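Local structure of putative protein-disulfide isomerase (Pseudomonas syringae pv. tomato, 3GN3) at residues H138-K141 against W142-Y146; V174-W177 against V178-G182. The protein is of unknown function but belongs to the DsbA family and has been named a putative protein-disulfide isomerase. One frame throughout, in Å; residues are numbered along the deposited sequence.

Interaction 1: H138-K141 against W142-Y146; sequences HAVK and WHTKY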
# COMPACT_ATOMS: atom_id res chain seq x y z
N HIS A 138 -19.38 -3.86 -9.77
CA HIS A 138 -18.37 -2.84 -10.02
C HIS A 138 -18.24 -1.79 -8.91
O HIS A 138 -17.12 -1.37 -8.60
CB HIS A 138 -18.56 -2.20 -11.39
CG HIS A 138 -18.32 -3.15 -12.51
ND1 HIS A 138 -19.34 -3.78 -13.19
CD2 HIS A 138 -17.17 -3.65 -13.02
CE1 HIS A 138 -18.83 -4.60 -14.10
NE2 HIS A 138 -17.51 -4.54 -14.01
N ALA A 139 -19.36 -1.39 -8.32
CA ALA A 139 -19.36 -0.48 -7.17
C ALA A 139 -18.67 -1.13 -5.98
O ALA A 139 -17.79 -0.52 -5.38
CB ALA A 139 -20.78 -0.02 -6.81
N VAL A 140 -19.08 -2.37 -5.66
CA VAL A 140 -18.39 -3.19 -4.65
C VAL A 140 -16.88 -3.30 -4.93
O VAL A 140 -16.06 -3.15 -4.03
CB VAL A 140 -19.01 -4.60 -4.53
CG1 VAL A 140 -18.30 -5.41 -3.42
CG2 VAL A 140 -20.53 -4.54 -4.29
N LYS A 141 -16.52 -3.56 -6.19
CA LYS A 141 -15.11 -3.65 -6.57
C LYS A 141 -14.40 -2.33 -6.39
O LYS A 141 -13.24 -2.33 -5.95
CB LYS A 141 -14.91 -4.17 -8.01
CG LYS A 141 -14.97 -5.68 -8.09
CD LYS A 141 -15.53 -6.13 -9.42
CE LYS A 141 -15.22 -7.60 -9.63
NZ LYS A 141 -15.16 -7.95 -11.09
N TRP A 142 -15.08 -1.23 -6.72
CA TRP A 142 -14.45 0.09 -6.65
C TRP A 142 -14.02 0.46 -5.22
O TRP A 142 -12.88 0.88 -5.00
CB TRP A 142 -15.34 1.20 -7.24
CG TRP A 142 -14.53 2.48 -7.31
CD1 TRP A 142 -13.78 2.90 -8.37
CD2 TRP A 142 -14.33 3.44 -6.26
NE1 TRP A 142 -13.15 4.09 -8.06
CE2 TRP A 142 -13.45 4.43 -6.77
CE3 TRP A 142 -14.80 3.57 -4.95
CZ2 TRP A 142 -13.02 5.53 -6.00
CZ3 TRP A 142 -14.37 4.69 -4.18
CH2 TRP A 142 -13.50 5.65 -4.72
N HIS A 143 -14.94 0.29 -4.26
CA HIS A 143 -14.65 0.54 -2.85
C HIS A 143 -13.50 -0.31 -2.35
O HIS A 143 -12.54 0.21 -1.79
CB HIS A 143 -15.90 0.35 -2.01
CG HIS A 143 -16.88 1.47 -2.17
ND1 HIS A 143 -16.92 2.55 -1.31
CD2 HIS A 143 -17.81 1.71 -3.13
CE1 HIS A 143 -17.85 3.39 -1.72
NE2 HIS A 143 -18.40 2.91 -2.82
N THR A 144 -13.58 -1.61 -2.63
CA THR A 144 -12.57 -2.54 -2.20
C THR A 144 -11.20 -2.21 -2.79
O THR A 144 -10.21 -2.07 -2.06
CB THR A 144 -13.01 -3.93 -2.53
OG1 THR A 144 -14.29 -4.12 -1.90
CG2 THR A 144 -12.03 -4.95 -2.00
N LYS A 145 -11.18 -2.01 -4.10
CA LYS A 145 -9.97 -1.63 -4.80
C LYS A 145 -9.34 -0.32 -4.24
O LYS A 145 -8.11 -0.21 -4.07
CB LYS A 145 -10.28 -1.52 -6.30
CG LYS A 145 -9.09 -1.63 -7.19
CD LYS A 145 -9.51 -1.61 -8.63
CE LYS A 145 -8.33 -1.26 -9.54
NZ LYS A 145 -8.62 -1.65 -10.96
N TYR A 146 -10.19 0.66 -3.93
CA TYR A 146 -9.71 1.96 -3.46
C TYR A 146 -9.14 1.81 -2.04
O TYR A 146 -8.05 2.35 -1.74
CB TYR A 146 -10.85 2.98 -3.51
CG TYR A 146 -10.49 4.39 -3.14
CD1 TYR A 146 -9.74 5.19 -4.01
CD2 TYR A 146 -10.90 4.92 -1.93
CE1 TYR A 146 -9.41 6.51 -3.66
CE2 TYR A 146 -10.58 6.22 -1.56
CZ TYR A 146 -9.84 7.01 -2.43
OH TYR A 146 -9.55 8.31 -2.04
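Thr144 and Val140 make the one contact here in which a side chain adds to the backbone bonding of helix 137-150. The hydroxyl OG1 of Thr144 donates to the carbonyl O of Val140 at 2.9 Å, and Thr144 N reaches that same oxygen at 3.2 Å, the two donors coming from opposite faces of the carbonyl plane. With chi1 at -56°, OG1 lies beside its own backbone nitrogen, which is what turns it back over the preceding turn.

The remaining bonds are backbone i to i+4 pairs. Lys145 N meets Lys141 O at 2.8 Å, and His143 N meets Ala139 O at 3.2 Å. Ala139 O also lies at the edge of the imidazole, in its plane, 3.2 Å from His143 CD2.

Among the rings, Trp142 CE3 sits 4.0 Å above the centre of the His143 imidazole. On the next turn, Tyr146 CB lies over one face of the indole, toward its rim. These flat aromatics, Trp142 and Tyr146, fill the side facing Arg53 and a third subunit. Lys141, long and flexible, can reach both Glu137 on its own helix, in a salt bridge, and the Trp59 ring of a second subunit, in a cation-pi contact.

The chemistry implies a division of labour: threonine can be buried because the helix itself takes up its hydroxyl, whereas the ring of His143 is oriented by ND1 accepting from the backbone N of Leu54 and by Ala139 O at its edge.

Interaction 2: V174-W177 against V178-G182; sequences VSKW and VSDIG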
# COMPACT_ATOMS: atom_id res chain seq x y z
N VAL A 174 -16.36 15.11 18.33
CA VAL A 174 -16.46 15.68 16.98
C VAL A 174 -15.64 16.97 16.84
O VAL A 174 -15.07 17.25 15.78
CB VAL A 174 -17.95 15.87 16.56
CG1 VAL A 174 -18.09 16.63 15.24
CG2 VAL A 174 -18.65 14.52 16.47
N SER A 175 -15.54 17.73 17.93
CA SER A 175 -14.78 18.99 17.94
C SER A 175 -13.29 18.74 17.72
O SER A 175 -12.61 19.61 17.17
CB SER A 175 -15.00 19.77 19.24
OG SER A 175 -14.86 18.91 20.36
N LYS A 176 -12.79 17.56 18.13
CA LYS A 176 -11.42 17.17 17.78
C LYS A 176 -11.28 16.92 16.27
O LYS A 176 -10.33 17.44 15.64
CB LYS A 176 -10.87 16.00 18.60
CG LYS A 176 -9.40 15.74 18.31
CD LYS A 176 -8.91 14.44 18.97
CE LYS A 176 -7.64 13.84 18.27
NZ LYS A 176 -7.91 13.10 16.97
N TRP A 177 -12.23 16.18 15.68
CA TRP A 177 -12.25 15.99 14.22
C TRP A 177 -12.22 17.32 13.51
O TRP A 177 -11.49 17.47 12.54
CB TRP A 177 -13.44 15.18 13.71
CG TRP A 177 -13.51 13.74 14.19
CD1 TRP A 177 -12.56 13.05 14.92
CD2 TRP A 177 -14.57 12.81 13.93
NE1 TRP A 177 -12.99 11.76 15.14
CE2 TRP A 177 -14.22 11.58 14.54
CE3 TRP A 177 -15.79 12.90 13.23
CZ2 TRP A 177 -15.05 10.44 14.50
CZ3 TRP A 177 -16.63 11.75 13.18
CH2 TRP A 177 -16.24 10.54 13.81
N VAL A 178 -13.00 18.28 14.01
CA VAL A 178 -13.08 19.60 13.36
C VAL A 178 -11.71 20.30 13.32
O VAL A 178 -11.30 20.80 12.26
CB VAL A 178 -14.19 20.52 14.00
CG1 VAL A 178 -14.43 21.77 13.17
CG2 VAL A 178 -15.49 19.75 14.18
N SER A 179 -10.99 20.30 14.45
CA SER A 179 -9.63 20.89 14.46
C SER A 179 -8.63 20.06 13.66
O SER A 179 -7.77 20.63 13.00
CB SER A 179 -9.05 21.09 15.86
OG SER A 179 -9.97 20.76 16.86
N ASP A 180 -8.73 18.72 13.74
CA ASP A 180 -7.88 17.82 12.94
C ASP A 180 -8.05 18.13 11.46
O ASP A 180 -7.06 18.27 10.74
CB ASP A 180 -8.23 16.35 13.18
CG ASP A 180 -7.88 15.86 14.58
OD1 ASP A 180 -7.09 16.55 15.27
OD2 ASP A 180 -8.37 14.78 14.98
N ILE A 181 -9.31 18.25 11.02
CA ILE A 181 -9.57 18.60 9.63
C ILE A 181 -8.97 19.98 9.32
O ILE A 181 -8.30 20.16 8.29
CB ILE A 181 -11.08 18.46 9.23
CG1 ILE A 181 -11.48 16.97 9.23
CG2 ILE A 181 -11.33 19.06 7.85
CD1 ILE A 181 -12.94 16.67 9.50
N GLY A 182 -9.16 20.94 10.23
CA GLY A 182 -8.56 22.26 10.12
C GLY A 182 -9.53 23.28 9.56
O GLY A 182 -9.67 23.41 8.35
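Val174 O accepts from Val178 N at 2.9 Å, opening a run of i to i+4 backbone bonds that passes through Asp180 N to Lys176 O and Ile181 N to Trp177 O along the short helix 174-181.

Lys176 and Asp180, one turn apart, form a salt bridge on the outer side. NZ of Lys176 stands 2.6 Å from OD2 of Asp180, which offers it the syn lone pair, on the side of OD1. The lysine chain leaves its backbone extended, then bends at its last torsion (chi4 -78°), bringing the amine round to the carboxylate. Asp172, just ahead of the helix, is a second salt-bridge partner of the same amine, which thus links the approach to the helix with its last turn.

Ser179 doubles a backbone bond: OG and N both donate to Ser175 O, OG at 2.9 Å and in the carbonyl plane, N from a position tilted 34° out of it. A small hydroxyl suits this exposed turn because the helix carbonyl lies within its short reach.

Val174, Trp177 and Ile181 are buried on the inner side. At its border, partly exposed Val178 brings CG2 to 4.2 Å from Val174 CG1, while Ile181 CD1 comes to 4.5 Å from Trp177 CB. Val174 CA lies over one face of the Trp177 indole, toward its rim, and the indole NE1 is hydrogen-bonded to Ser169 O. The Trp177 ring meets that of Phe158 on strand 157-160, their planes about 50° apart, and Ile181 reaches Leu39 and Phe18. Gly182 ends the chain with a positive phi of 99°, a backbone shape that glycine adopts easily.

The arrangement is that of an amphipathic C-terminal helix, with an i to i+4 salt bridge outside and Val174, Trp177 and Ile181 turned to the body of a domain consistent with the thioredoxin-like fold of DsbA relatives.

In the fold
Interaction 1 comes first along the chain, on helix 137-150, and interaction 2 closes it, on helix 174-181. Between the helices run strand 157-160, next to 16-22 in the five-stranded mixed sheet, and the outermost strand 163-164. The contacts' centres lie 28 Å apart and their nearest atoms about 14 Å, so they do not touch. Both reach strand 16-22, interaction 1 through Tyr146 OH to Glu19, interaction 2 through Ile181 on Arg16 and Phe18. Interaction 1 also lies on the neighbouring strand 48-54, interaction 2 on Phe158 of 157-160. Residues 138-146 meet two other subunits, whereas no other chain of the assembly touches 174-182. The first helix therefore serves both fold and assembly, the second the fold of its own chain.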